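PDB 3MDQ: exopolyphosphatase from Cytophaga hutchinsonii, which probably hydrolyses inorganic polyphosphate from the chain end, releasing phosphate, as a member of the Ppx/GppA phosphatase family of the actin-like ATPase clan. Local coordinates for residues L117-R120 with G121-Q124; L260-A263 with G264-E267. All coordinates share one frame; numbering follows the deposited sequence.

Contact 1 (L117-R120 with G121-Q124); sequences LIFR and GVQQ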
loop_
_atom_site.group_PDB
_atom_site.type_symbol
_atom_site.label_atom_id
_atom_site.label_comp_id
_atom_site.label_asym_id
_atom_site.label_seq_id
_atom_site.Cartn_x
_atom_site.Cartn_y
_atom_site.Cartn_z
ATOM N N LEU A 117 -7.080 -5.353 7.904
ATOM C CA LEU A 117 -5.999 -4.837 8.721
ATOM C C LEU A 117 -5.616 -3.439 8.263
ATOM O O LEU A 117 -5.399 -2.554 9.091
ATOM C CB LEU A 117 -4.801 -5.789 8.682
ATOM C CG LEU A 117 -4.991 -7.140 9.320
ATOM C CD1 LEU A 117 -3.866 -8.081 8.864
ATOM C CD2 LEU A 117 -5.010 -7.018 10.868
ATOM N N ILE A 118 -5.542 -3.217 6.958
ATOM C CA ILE A 118 -5.298 -1.870 6.432
ATOM C C ILE A 118 -6.331 -0.894 7.015
ATOM O O ILE A 118 -5.975 0.205 7.484
ATOM C CB ILE A 118 -5.338 -1.829 4.909
ATOM C CG1 ILE A 118 -4.092 -2.545 4.361
ATOM C CG2 ILE A 118 -5.438 -0.373 4.406
ATOM C CD1 ILE A 118 -4.212 -2.975 2.898
ATOM N N PHE A 119 -7.601 -1.272 6.967
ATOM C CA PHE A 119 -8.646 -0.348 7.448
ATOM C C PHE A 119 -8.523 -0.044 8.938
ATOM O O PHE A 119 -8.814 1.093 9.364
ATOM C CB PHE A 119 -10.057 -0.826 7.108
ATOM C CG PHE A 119 -11.091 0.266 7.096
ATOM C CD1 PHE A 119 -11.088 1.246 6.110
ATOM C CD2 PHE A 119 -12.054 0.316 8.068
ATOM C CE1 PHE A 119 -12.054 2.233 6.070
ATOM C CE2 PHE A 119 -13.062 1.305 8.014
ATOM C CZ PHE A 119 -13.047 2.232 7.047
ATOM N N ARG A 120 -8.060 -1.008 9.741
ATOM C CA ARG A 120 -7.807 -0.695 11.156
ATOM C C ARG A 120 -6.754 0.403 11.287
ATOM O O ARG A 120 -6.875 1.257 12.167
ATOM C CB ARG A 120 -7.366 -1.944 11.927
ATOM C CG ARG A 120 -6.991 -1.683 13.360
ATOM C CD ARG A 120 -8.223 -1.298 14.188
ATOM N NE ARG A 120 -7.900 -0.915 15.566
ATOM C CZ ARG A 120 -7.552 0.300 15.965
ATOM N NH1 ARG A 120 -7.411 1.306 15.118
ATOM N NH2 ARG A 120 -7.307 0.495 17.257
ATOM N N GLY A 121 -5.736 0.395 10.436
ATOM C CA GLY A 121 -4.751 1.480 10.439
ATOM C C GLY A 121 -5.351 2.814 10.008
ATOM O O GLY A 121 -5.125 3.856 10.654
ATOM N N VAL A 122 -6.162 2.777 8.960
ATOM C CA VAL A 122 -6.850 3.987 8.478
ATOM C C VAL A 122 -7.734 4.583 9.563
ATOM O O VAL A 122 -7.734 5.823 9.765
ATOM C CB VAL A 122 -7.643 3.677 7.195
ATOM C CG1 VAL A 122 -8.567 4.862 6.780
ATOM C CG2 VAL A 122 -6.688 3.313 6.051
ATOM N N GLN A 123 -8.458 3.728 10.281
ATOM C CA GLN A 123 -9.335 4.171 11.377
ATOM C C GLN A 123 -8.517 4.924 12.440
ATOM O O GLN A 123 -9.010 5.889 13.049
ATOM C CB GLN A 123 -10.064 2.998 12.034
ATOM C CG GLN A 123 -11.175 2.464 11.215
ATOM C CD GLN A 123 -11.774 1.183 11.776
ATOM O OE1 GLN A 123 -11.052 0.339 12.307
ATOM N NE2 GLN A 123 -13.098 1.001 11.589
ATOM N N GLN A 124 -7.293 4.469 12.722
ATOM C CA GLN A 124 -6.438 5.158 13.702
ATOM C C GLN A 124 -5.891 6.494 13.156
ATOM O O GLN A 124 -5.705 7.435 13.927
ATOM C CB GLN A 124 -5.267 4.265 14.119
ATOM C CG GLN A 124 -4.646 4.687 15.405
ATOM C CD GLN A 124 -5.574 4.425 16.608
ATOM O OE1 GLN A 124 -6.501 3.589 16.566
ATOM N NE2 GLN A 124 -5.302 5.140 17.713
#
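R120 and Q124 meet one turn apart and lie side by side, pointing the same way. The guanidinium of R120 takes OE1 of Q124 end-on with two nitrogens. R120 NH1 to Q124 OE1 is the shorter and straighter bond, 2.9 Å with 162° at the hydrogen. It uses a lone pair in the amide plane. R120 NH2 reaches the same Q124 OE1 at 3.3 Å from above that plane. OE1 itself sits almost in the guanidinium plane. Both chains bend at chi2 (69° in R120, 70° in Q124), which turns their ends alongside each other. One turn apart as well, Q123 crosses F119 at about a right angle. Q123 NE2 lies 3.6 Å from F119 CE2, obliquely to the ring. Q123 OE1 lies on the R120 side, 3.8 Å from R120 CD. All this stands on regular alpha-helix, residues 111-125. Four successive i to i+4 bonds join the two segments, among them Q123 N to F119 O at 2.8 Å. The helix packs in one of the two actin-like domains expected of the Ppx/GppA family. I118 and V122 form part of its buried side, with I118 CG2 4.2 Å from V122 CG2. Both rest on C210 of strand 206-210, and F119 reaches I146 of strand 143-148. The stronger polar partners lie outside the segments. R120 NE makes a salt bridge to D309, at the end of helix 299-309, and Q123 NE2 donates to the carbonyl O of N149.

Contact 2 (L260-A263 with G264-E267); sequences LAIA and GMIE
The M265 chain starts with CG anti to the backbone N (chi1 -176°), then bends at chi2 and chi3. This folds the selenomethionine back alongside I262, whose own chain runs out extended (chi2 171°). The two side chains point the same way. They touch at their ends, M265 CE to I262 CD1 at 3.8 Å, and near their roots, M265 CB to I262 CB at 3.9 Å. The backbone between them is a type II beta turn from I262 to M265. M265 N donates to I262 O at 3.0 Å and closes the turn. That donor stands above the carbonyl plane, away from the lone pairs. G264 takes the third turn position with positive phi (82°), as is usual in type II turns. The reversal joins helix 256-260 to helix 267-286. At its other end a water lies 2.8 Å from L260 O and 2.6 Å from M265 O and bridges the two limbs. Beyond it L260 CD2 packs on E267, 3.8 Å from E267 CG. The carboxylate of E267 makes a salt bridge to R256 and also lies close to D271. M265 is buried against M220 of helix 212-225 and V273 of helix 267-286. The turn thus combines an apolar face on these helices with a charged edge at E267, where the salt bridge to R256 probably eases the closeness of the E267 and D271 carboxylates.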
loop_
_atom_site.group_PDB
_atom_site.type_symbol
_atom_site.label_atom_id
_atom_site.label_comp_id
_atom_site.label_asym_id
_atom_site.label_seq_id
_atom_site.Cartn_x
_atom_site.Cartn_y
_atom_site.Cartn_z
ATOM N N LEU A 260 11.736 9.516 -12.231
ATOM C CA LEU A 260 12.845 9.084 -11.379
ATOM C C LEU A 260 13.464 10.284 -10.672
ATOM O O LEU A 260 14.106 10.111 -9.642
ATOM C CB LEU A 260 13.883 8.313 -12.188
ATOM C CG LEU A 260 13.458 6.942 -12.712
ATOM C CD1 LEU A 260 14.523 6.373 -13.678
ATOM C CD2 LEU A 260 13.196 5.946 -11.569
ATOM N N ALA A 261 13.275 11.489 -11.206
ATOM C CA ALA A 261 13.838 12.713 -10.609
ATOM C C ALA A 261 12.939 13.394 -9.575
ATOM O O ALA A 261 13.353 14.370 -8.938
ATOM C CB ALA A 261 14.169 13.696 -11.714
ATOM N N ILE A 262 11.726 12.881 -9.369
ATOM C CA ILE A 262 10.812 13.446 -8.387
ATOM C C ILE A 262 11.267 13.009 -6.980
ATOM O O ILE A 262 11.589 11.830 -6.737
ATOM C CB ILE A 262 9.374 12.999 -8.659
ATOM C CG1 ILE A 262 8.911 13.549 -10.004
ATOM C CG2 ILE A 262 8.416 13.476 -7.538
ATOM C CD1 ILE A 262 7.573 12.977 -10.452
ATOM N N ALA A 263 11.294 13.964 -6.043
ATOM C CA ALA A 263 11.760 13.662 -4.703
ATOM C C ALA A 263 10.850 12.608 -4.056
ATOM O O ALA A 263 9.622 12.735 -4.074
ATOM C CB ALA A 263 11.810 14.961 -3.843
ATOM N N GLY A 264 11.473 11.557 -3.526
ATOM C CA GLY A 264 10.771 10.459 -2.862
ATOM C C GLY A 264 10.200 9.405 -3.786
ATOM O O GLY A 264 9.633 8.404 -3.330
HETATM N N MSE A 265 10.323 9.618 -5.089
HETATM C CA MSE A 265 9.766 8.653 -5.993
HETATM C C MSE A 265 10.810 7.571 -6.264
HETATM O O MSE A 265 11.654 7.699 -7.151
HETATM C CB MSE A 265 9.324 9.327 -7.274
HETATM C CG MSE A 265 8.641 8.375 -8.241
HETATM SE SE MSE A 265 6.832 8.108 -8.056
HETATM C CE MSE A 265 6.211 9.843 -8.688
ATOM N N ILE A 266 10.715 6.485 -5.522
ATOM C CA ILE A 266 11.626 5.356 -5.715
ATOM C C ILE A 266 11.376 4.669 -7.074
ATOM O O ILE A 266 10.281 4.764 -7.631
ATOM C CB ILE A 266 11.533 4.349 -4.531
ATOM C CG1 ILE A 266 10.151 3.712 -4.410
ATOM C CG2 ILE A 266 11.923 5.058 -3.184
ATOM C CD1 ILE A 266 10.049 2.726 -3.206
ATOM N N GLU A 267 12.395 3.984 -7.603
ATOM C CA GLU A 267 12.319 3.392 -8.953
ATOM C C GLU A 267 11.069 2.544 -9.217
ATOM O O GLU A 267 10.382 2.720 -10.228
ATOM C CB GLU A 267 13.551 2.545 -9.263
ATOM C CG GLU A 267 13.704 2.254 -10.789
ATOM C CD GLU A 267 13.125 0.921 -11.269
ATOM O OE1 GLU A 267 12.812 0.059 -10.420
ATOM O OE2 GLU A 267 13.002 0.717 -12.516
HETATM O O HOH W 1 13.961 7.672 -8.239
#

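Contacts 1 and 2 do not touch. Their centres are 27 Å apart, and their nearest atoms about 17 Å. They lie on opposite sides of the centre of the chain, contact 1 about 12 Å from it and contact 2 about 17 Å, measured between centres. Contact 1 is mostly buried, between strands 143-148 and 206-210 and helix 299-309. Contact 2 is a surface turn among helices. In sequence contact 1 closes before contact 2 opens, and both belong to the Ppx/GppA region of the chain. A glycerol, probably a crystallisation additive, though such molecules often mark pockets, lies about 6 Å from the side chain of Q124 in contact 1.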